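Long-range contacts in peruvianin-I (Thevetia peruviana, PDB 6ORM), which acts as a cysteine peptidase of plant latex, with the cupin fold of a germin-like protein: residues G107-N112 with M134-N139; Q86-P91 with G158-L163; Q44-F49 with I74-L79. All coordinates share one frame; numbering follows the deposited sequence.

From the N terminus, contact 3 comes first: it closes a loop of 24 residues and lays the segment 44-49 across strand 73-79, which belongs to the five-stranded sheet. The next strand in the chain is 87-89, where contact 2 opens; its partner 158-163 arrives only 66 residues later, at the end of the modelled chain. Contact 1 opens and closes within that long excursion and joins strands 104-109 and 135-139 of the three-stranded sheet. Contacts 1 and 2 touch, with a probable backbone hydrogen bond from His-135 N to Arg-88 O, and both reach the second subunit. Contact 3 meets contact 1 through Leu-79, but does not touch contact 2.

Contact 1 of 3, residues G107-N112 with M134-N139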
# COMPACT_ATOMS: atom_id res chain seq x y z
N GLY A 107 26.11 2.10 11.21
CA GLY A 107 25.29 1.39 12.17
C GLY A 107 23.91 1.98 12.32
O GLY A 107 23.68 3.15 12.01
N PHE A 108 22.98 1.14 12.79
CA PHE A 108 21.65 1.59 13.18
C PHE A 108 21.27 0.95 14.51
O PHE A 108 21.81 -0.09 14.90
CB PHE A 108 20.60 1.28 12.10
CG PHE A 108 20.16 -0.17 12.05
CD1 PHE A 108 19.12 -0.63 12.85
CD2 PHE A 108 20.77 -1.06 11.19
CE1 PHE A 108 18.71 -1.95 12.81
CE2 PHE A 108 20.36 -2.39 11.13
CZ PHE A 108 19.34 -2.83 11.94
N TYR A 109 20.33 1.59 15.20
CA TYR A 109 19.79 1.11 16.47
C TYR A 109 18.37 0.60 16.26
O TYR A 109 17.56 1.27 15.61
CB TYR A 109 19.79 2.21 17.53
CG TYR A 109 21.15 2.83 17.80
CD1 TYR A 109 21.65 3.82 16.97
CD2 TYR A 109 21.92 2.43 18.88
CE1 TYR A 109 22.89 4.40 17.21
CE2 TYR A 109 23.15 2.99 19.13
CZ TYR A 109 23.63 3.98 18.29
OH TYR A 109 24.86 4.55 18.53
N SER A 110 18.08 -0.58 16.81
CA SER A 110 16.73 -1.11 16.74
C SER A 110 15.83 -0.46 17.78
O SER A 110 16.28 0.29 18.66
CB SER A 110 16.74 -2.63 16.92
OG SER A 110 16.85 -2.97 18.29
N THR A 111 14.53 -0.75 17.69
CA THR A 111 13.57 -0.28 18.68
C THR A 111 13.54 -1.15 19.93
O THR A 111 12.72 -0.90 20.82
CB THR A 111 12.17 -0.21 18.07
OG1 THR A 111 11.78 -1.50 17.59
CG2 THR A 111 12.14 0.79 16.91
N ASN A 112 14.38 -2.17 20.01
CA ASN A 112 14.45 -3.05 21.17
C ASN A 112 15.64 -2.61 22.02
O ASN A 112 16.75 -3.12 21.88
CB ASN A 112 14.57 -4.51 20.75
CG ASN A 112 14.51 -5.47 21.92
OD1 ASN A 112 14.15 -5.08 23.03
ND2 ASN A 112 14.87 -6.72 21.68
N MET A 134 17.19 5.07 13.86
CA MET A 134 18.35 5.93 14.10
C MET A 134 19.61 5.25 13.58
O MET A 134 19.84 4.06 13.84
CB MET A 134 18.46 6.22 15.59
CG MET A 134 19.60 7.14 16.01
SD MET A 134 19.42 7.60 17.75
CE MET A 134 19.35 5.98 18.51
N HIS A 135 20.44 6.00 12.86
CA HIS A 135 21.64 5.45 12.25
C HIS A 135 22.72 6.52 12.19
O HIS A 135 22.49 7.69 12.51
CB HIS A 135 21.35 4.88 10.85
CG HIS A 135 20.85 5.90 9.88
ND1 HIS A 135 19.51 6.17 9.72
CD2 HIS A 135 21.50 6.70 9.01
CE1 HIS A 135 19.36 7.10 8.79
NE2 HIS A 135 20.55 7.44 8.34
N PHE A 136 23.91 6.09 11.77
CA PHE A 136 25.05 6.99 11.68
C PHE A 136 26.08 6.41 10.72
O PHE A 136 26.08 5.21 10.43
CB PHE A 136 25.70 7.22 13.05
CG PHE A 136 26.28 5.97 13.66
CD1 PHE A 136 27.57 5.55 13.34
CD2 PHE A 136 25.54 5.22 14.56
CE1 PHE A 136 28.09 4.40 13.90
CE2 PHE A 136 26.07 4.07 15.12
CZ PHE A 136 27.34 3.66 14.79
N THR A 137 26.96 7.28 10.24
CA THR A 137 28.15 6.89 9.51
C THR A 137 29.33 7.70 10.04
O THR A 137 29.21 8.91 10.26
CB THR A 137 28.00 7.12 8.00
OG1 THR A 137 26.75 6.60 7.54
CG2 THR A 137 29.13 6.45 7.25
N VAL A 138 30.46 7.03 10.26
CA VAL A 138 31.70 7.68 10.66
C VAL A 138 32.79 7.27 9.69
O VAL A 138 32.92 6.10 9.34
CB VAL A 138 32.09 7.31 12.11
CG1 VAL A 138 33.39 8.02 12.51
CG2 VAL A 138 30.97 7.68 13.08
N ASN A 139 33.58 8.26 9.25
CA ASN A 139 34.73 8.02 8.39
C ASN A 139 35.88 7.48 9.24
O ASN A 139 36.40 8.18 10.11
CB ASN A 139 35.13 9.31 7.69
CG ASN A 139 36.20 9.11 6.63
OD1 ASN A 139 36.79 8.03 6.52
ND2 ASN A 139 36.45 10.15 5.85
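Tyr-109 meets two side chains of 134-139 along one side of its ring. Its CD1 touches the methyl CE of Met-134 at 3.5 Å, while its CE1 sits at the edge of the Phe-136 ring, 3.8 Å from CE2 of that ring. The Tyr-109 and Phe-136 side chains cross at about a right angle. Met-134 is extended as far as SD and then turns at chi3 (55°), which brings the methyl back to the tyrosine; with SD 5.2 Å from the centroid of the Tyr-109 ring, this is an oblique Met-aromatic contact. Phe-136 reaches back over the neighbouring strand because CG stands between its own backbone N and carbonyl carbon (chi1 63°). Its face then receives the CA of Gly-107 in a CH-pi contact, 4.3 Å from the Phe-136 centroid, a place available because Gly-107 carries no side chain.

The backbone fixes this register. Gly-107 and Phe-136 form an antiparallel hydrogen-bonded pair, with Phe-136 N to Gly-107 O at 3.0 Å, and Tyr-109 N donates to Met-134 O at 2.9 Å. On the other face of the sheet, Phe-108 and His-135 form a non-hydrogen-bonded pair whose CA atoms approach to 4.0 Å before the side chains diverge. His-135 ND1 is hydrogen-bonded to Leu-133 O. The Phe-108 ring meets Tyr-117 and stands edge-to-face with Phe-37 of the third subunit, whereas Tyr-109 and Met-134 pack on Gln-159 of the second subunit.

His-135 and Asn-139 fall in the order expected of the second cupin motif, which in metal-binding germins supplies a histidine ligand, though no metal is modelled here; the paired strands are part of the antiparallel beta framework typical of that fold.

Contact 2 of 3, residues Q86-P91 with G158-L163; sequences QFRTNP and GQIVGL
The carbonyl O of Phe-87 is gripped by two successive backbone amides: Val-161 N donates to it at 2.7 Å, nearly straight (171°), and Gly-162 N adds a weak one at 3.3 Å. This is a classic beta bulge in the antiparallel pair of strands 87-89 and 159-162, part of the cupin fold. Past the bulge, Thr-89 and Gln-159 pair through two hydrogen bonds, Thr-89 N reaching Gln-159 O at 3.0 Å. Beside the bulge, the edge of the Phe-87 ring meets Gly-162, with CD2 of Phe-87 3.7 Å from Gly-162 C.

Arg-88 runs extended alongside Ile-160, which sets one face of its guanidinium over the isoleucine: Ile-160 CG1 lies over the centre of the group, 3.4 Å from Arg-88 NH1. Arg-88 NE is hydrogen-bonded to Thr-85 O. Cutting the side chain back to alanine is likely to uncover Ile-160 CG1 and leave Thr-85 O without the NE donor. The second subunit reaches this pair, its Asn-114 ND2 donating to Ile-160 O and Val-161 of that subunit packing on Val-161 of this chain. Back beside the bulge, the side chains of Thr-89 and Val-161 cross at about a right angle, with Thr-89 CG2 3.9 Å from Val-161 CG2.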
# COMPACT_ATOMS: atom_id res chain seq x y z
N GLN A 86 26.54 12.32 12.42
CA GLN A 86 25.79 12.44 13.67
C GLN A 86 24.68 11.39 13.61
O GLN A 86 24.65 10.56 12.69
CB GLN A 86 25.22 13.85 13.88
CG GLN A 86 26.17 14.99 13.49
CD GLN A 86 27.47 15.00 14.27
OE1 GLN A 86 27.54 15.56 15.37
NE2 GLN A 86 28.51 14.40 13.71
N PHE A 87 23.81 11.35 14.61
CA PHE A 87 22.71 10.40 14.61
C PHE A 87 21.55 10.95 13.78
O PHE A 87 21.07 12.05 14.02
CB PHE A 87 22.27 10.10 16.04
CG PHE A 87 23.36 9.51 16.89
CD1 PHE A 87 23.84 8.24 16.63
CD2 PHE A 87 23.92 10.24 17.92
CE1 PHE A 87 24.84 7.69 17.41
CE2 PHE A 87 24.92 9.69 18.70
CZ PHE A 87 25.39 8.42 18.44
N ARG A 88 21.11 10.16 12.80
CA ARG A 88 20.11 10.62 11.84
C ARG A 88 19.06 9.54 11.62
O ARG A 88 19.27 8.36 11.90
CB ARG A 88 20.76 11.01 10.50
CG ARG A 88 21.56 12.31 10.58
CD ARG A 88 22.08 12.75 9.22
NE ARG A 88 23.12 13.77 9.35
CZ ARG A 88 23.01 15.00 8.87
NH1 ARG A 88 21.93 15.37 8.21
NH2 ARG A 88 24.00 15.87 9.06
N THR A 89 17.91 9.98 11.11
CA THR A 89 16.85 9.08 10.67
C THR A 89 16.41 9.45 9.26
O THR A 89 16.55 10.59 8.82
CB THR A 89 15.62 9.13 11.59
OG1 THR A 89 15.02 10.43 11.53
CG2 THR A 89 15.99 8.80 13.03
N ASN A 90 15.90 8.45 8.54
CA ASN A 90 15.13 8.66 7.32
C ASN A 90 13.69 8.26 7.62
O ASN A 90 13.35 7.07 7.55
CB ASN A 90 15.70 7.83 6.16
CG ASN A 90 17.12 8.23 5.81
OD1 ASN A 90 18.06 7.45 6.01
ND2 ASN A 90 17.29 9.44 5.29
N PRO A 91 12.82 9.20 7.98
CA PRO A 91 11.53 8.83 8.58
C PRO A 91 10.64 7.94 7.72
O PRO A 91 9.88 7.14 8.27
CB PRO A 91 10.87 10.19 8.84
CG PRO A 91 12.01 11.14 8.98
CD PRO A 91 13.05 10.66 8.02
N GLY A 158 14.80 13.55 6.05
CA GLY A 158 16.02 13.37 6.81
C GLY A 158 15.98 14.24 8.04
O GLY A 158 15.59 15.41 7.97
N GLN A 159 16.37 13.69 9.19
CA GLN A 159 16.30 14.42 10.44
C GLN A 159 17.55 14.11 11.26
O GLN A 159 17.90 12.94 11.43
CB GLN A 159 15.04 14.02 11.22
CG GLN A 159 14.87 14.71 12.56
CD GLN A 159 13.41 14.82 12.95
OE1 GLN A 159 12.84 15.91 12.96
NE2 GLN A 159 12.79 13.69 13.25
N ILE A 160 18.20 15.15 11.77
CA ILE A 160 19.28 14.97 12.73
C ILE A 160 18.65 14.77 14.10
O ILE A 160 17.88 15.61 14.57
CB ILE A 160 20.25 16.15 12.74
CG1 ILE A 160 20.94 16.30 11.38
CG2 ILE A 160 21.29 15.96 13.84
CD1 ILE A 160 21.84 17.51 11.29
N VAL A 161 18.99 13.66 14.73
CA VAL A 161 18.28 13.20 15.91
C VAL A 161 19.14 13.24 17.18
O VAL A 161 18.58 13.25 18.29
CB VAL A 161 17.74 11.78 15.64
CG1 VAL A 161 18.32 10.75 16.58
CG2 VAL A 161 16.20 11.78 15.54
N GLY A 162 20.46 13.30 17.05
CA GLY A 162 21.40 13.38 18.15
C GLY A 162 22.76 13.72 17.58
O GLY A 162 22.95 13.75 16.36
N LEU A 163 23.73 13.97 18.47
CA LEU A 163 24.96 14.62 18.03
C LEU A 163 26.20 13.74 18.00
O LEU A 163 26.88 13.72 16.98
CB LEU A 163 25.22 15.87 18.88
CG LEU A 163 24.39 17.09 18.43
CD1 LEU A 163 24.92 18.39 19.02
CD2 LEU A 163 24.34 17.18 16.90

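Contact 3 of 3, residues Q44-F49 with I74-L79. With NAG (2-acetamido-2-deoxy-beta-D-glucopyranose), chain D; NAG (2-acetamido-2-deoxy-beta-D-glucopyranose), chain E; NAG (2-acetamido-2-deoxy-beta-D-glucopyranose), chain B; NAG (2-acetamido-2-deoxy-beta-D-glucopyranose), chain C.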
# COMPACT_ATOMS: atom_id res chain seq x y z
N GLN A 44 28.62 17.20 -10.31
CA GLN A 44 29.15 18.27 -9.48
C GLN A 44 29.67 17.68 -8.18
O GLN A 44 28.91 17.03 -7.44
CB GLN A 44 28.08 19.33 -9.24
CG GLN A 44 27.23 19.57 -10.48
CD GLN A 44 26.08 20.52 -10.24
OE1 GLN A 44 26.02 21.20 -9.22
NE2 GLN A 44 25.14 20.56 -11.19
N ALA A 45 30.95 17.91 -7.90
CA ALA A 45 31.55 17.50 -6.65
C ALA A 45 30.88 18.23 -5.48
O ALA A 45 30.21 19.24 -5.68
CB ALA A 45 33.05 17.79 -6.67
N PRO A 46 31.01 17.70 -4.27
CA PRO A 46 30.53 18.44 -3.10
C PRO A 46 31.08 19.86 -3.10
O PRO A 46 32.28 20.08 -3.25
CB PRO A 46 31.09 17.62 -1.92
CG PRO A 46 31.14 16.23 -2.45
CD PRO A 46 31.56 16.38 -3.89
N SER A 47 30.18 20.83 -2.95
CA SER A 47 30.57 22.23 -2.94
C SER A 47 30.90 22.73 -1.54
O SER A 47 31.39 23.85 -1.39
CB SER A 47 29.46 23.10 -3.54
OG SER A 47 28.25 22.93 -2.83
N GLY A 48 30.64 21.92 -0.52
CA GLY A 48 30.92 22.30 0.85
C GLY A 48 30.51 21.17 1.76
O GLY A 48 29.94 20.16 1.33
N PHE A 49 30.82 21.34 3.04
CA PHE A 49 30.54 20.33 4.04
C PHE A 49 29.96 21.00 5.27
O PHE A 49 30.23 22.18 5.53
CB PHE A 49 31.80 19.54 4.41
CG PHE A 49 32.36 18.73 3.27
CD1 PHE A 49 33.17 19.32 2.31
CD2 PHE A 49 32.07 17.38 3.15
CE1 PHE A 49 33.68 18.59 1.26
CE2 PHE A 49 32.58 16.64 2.10
CZ PHE A 49 33.39 17.24 1.15
N ILE A 74 18.05 8.39 -4.52
CA ILE A 74 19.45 8.08 -4.22
C ILE A 74 20.14 9.36 -3.77
O ILE A 74 20.00 10.41 -4.41
CB ILE A 74 20.17 7.42 -5.41
CG1 ILE A 74 21.57 6.94 -4.99
CG2 ILE A 74 20.26 8.35 -6.61
CD1 ILE A 74 22.23 6.03 -6.01
N ASN A 75 20.87 9.28 -2.66
CA ASN A 75 21.65 10.39 -2.15
C ASN A 75 23.12 10.00 -2.10
O ASN A 75 23.45 8.87 -1.72
CB ASN A 75 21.17 10.80 -0.74
CG ASN A 75 19.75 11.32 -0.72
OD1 ASN A 75 19.30 11.96 -1.67
ND2 ASN A 75 19.04 11.05 0.36
N ARG A 76 23.99 10.93 -2.48
CA ARG A 76 25.42 10.74 -2.35
C ARG A 76 25.91 11.44 -1.09
O ARG A 76 25.62 12.63 -0.89
CB ARG A 76 26.18 11.27 -3.57
CG ARG A 76 27.69 11.04 -3.48
CD ARG A 76 28.45 11.78 -4.57
NE ARG A 76 28.32 13.23 -4.45
CZ ARG A 76 28.53 14.09 -5.44
NH1 ARG A 76 28.92 13.65 -6.63
NH2 ARG A 76 28.38 15.39 -5.23
N CYS A 77 26.66 10.72 -0.26
CA CYS A 77 27.22 11.27 0.96
C CYS A 77 28.73 11.19 0.88
O CYS A 77 29.29 10.11 0.62
CB CYS A 77 26.70 10.52 2.19
SG CYS A 77 24.89 10.54 2.41
N VAL A 78 29.40 12.31 1.12
CA VAL A 78 30.85 12.38 1.17
C VAL A 78 31.25 12.87 2.56
O VAL A 78 30.73 13.88 3.04
CB VAL A 78 31.42 13.29 0.07
CG1 VAL A 78 32.94 13.40 0.18
CG2 VAL A 78 31.01 12.78 -1.30
N LEU A 79 32.18 12.16 3.19
CA LEU A 79 32.66 12.48 4.52
C LEU A 79 34.13 12.86 4.43
O LEU A 79 34.95 12.08 3.94
CB LEU A 79 32.48 11.30 5.48
CG LEU A 79 31.05 10.96 5.92
CD1 LEU A 79 31.03 9.64 6.67
CD2 LEU A 79 30.48 12.08 6.79
C1 NAG D . 26.99 19.35 -1.02
C2 NAG D . 26.47 20.73 -0.69
C3 NAG D . 25.31 21.08 -1.61
C4 NAG D . 25.69 20.85 -3.07
C5 NAG D . 26.37 19.50 -3.28
C6 NAG D . 26.94 19.33 -4.67
C7 NAG D . 26.66 21.60 1.60
C8 NAG D . 26.11 21.56 2.99
N2 NAG D . 26.06 20.82 0.71
O3 NAG D . 24.94 22.44 -1.40
O4 NAG D . 24.50 20.84 -3.86
O5 NAG D . 27.45 19.33 -2.36
O6 NAG D . 28.00 20.24 -4.94
O7 NAG D . 27.61 22.32 1.30
C1 NAG E . 37.28 15.53 -0.49
C2 NAG E . 38.65 15.75 -1.13
C3 NAG E . 38.87 17.24 -1.41
C4 NAG E . 37.73 17.80 -2.24
C5 NAG E . 36.39 17.49 -1.56
C6 NAG E . 35.20 17.86 -2.42
C7 NAG E . 40.50 14.19 -0.74
C8 NAG E . 41.55 13.73 0.22
N2 NAG E . 39.71 15.19 -0.32
O3 NAG E . 40.11 17.44 -2.08
O4 NAG E . 37.88 19.21 -2.37
O5 NAG E . 36.27 16.08 -1.33
O6 NAG E . 35.09 17.00 -3.54
O7 NAG E . 40.36 13.69 -1.85
C1 NAG B . 24.25 22.10 -4.47
C2 NAG B . 23.18 21.85 -5.52
C3 NAG B . 22.72 23.15 -6.16
C4 NAG B . 22.32 24.16 -5.09
C5 NAG B . 23.47 24.34 -4.11
C6 NAG B . 23.14 25.28 -2.97
C7 NAG B . 23.37 19.62 -6.55
C8 NAG B . 23.96 18.82 -7.67
N2 NAG B . 23.67 20.92 -6.53
O3 NAG B . 21.62 22.86 -7.01
O4 NAG B . 22.02 25.43 -5.68
O5 NAG B . 23.79 23.07 -3.53
O6 NAG B . 22.27 24.67 -2.03
O7 NAG B . 22.65 19.11 -5.69
C1 NAG C . 37.74 19.70 -3.73
C2 NAG C . 37.56 21.24 -3.61
C3 NAG C . 37.63 21.94 -4.97
C4 NAG C . 38.71 21.38 -5.89
C5 NAG C . 38.64 19.86 -5.89
C6 NAG C . 39.69 19.19 -6.75
C7 NAG C . 36.12 21.77 -1.67
C8 NAG C . 34.71 22.04 -1.23
N2 NAG C . 36.28 21.53 -2.98
O3 NAG C . 37.90 23.32 -4.74
O4 NAG C . 38.48 21.86 -7.21
O5 NAG C . 38.85 19.41 -4.55
O6 NAG C . 40.79 18.73 -5.97
O7 NAG C . 37.06 21.77 -0.89
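Arg-76 NH2 donates to the carbonyl O of Gln-44 at 2.8 Å, almost straight (173°), with the oxygen in the guanidinium plane and the donor in the carbonyl plane. Arg-76 leaves its strand with CG opposite the backbone N and bends at chi3 (64°), a turn that brings the guanidinium under the loop. Pro-46 then covers one face of that group, its CD 3.6 Å from Arg-76 NH2. The same NH2 has a second partner in Thr-57 OG1, on the adjoining strand 54-57, which further limits rotation of the planar end.

Strand 73-79 belongs to the five-stranded antiparallel sheet of the cupin fold, and the loop 44-49 lies over it. Val-78 serves two loop residues with its two methyls. With CG1 opposite the backbone N (chi1 178°), CG1 meets Phe-49 CE2 at 3.8 Å, while CG2 touches Pro-46 CG at 3.6 Å. The Phe-49 ring also turns its edge to the backbone, with CE2 3.5 Å from Val-78 O and the oxygen in the ring plane.

Two of the protein's own glycans flank the loop, NAG (chain D) on one side and NAG (chain E) on the other. Ser-47 N donates to O5 of NAG (chain D) at 3.2 Å, and the edge of the Phe-49 ring faces the second glycan, with CZ 4.0 Å from O5 of NAG (chain E).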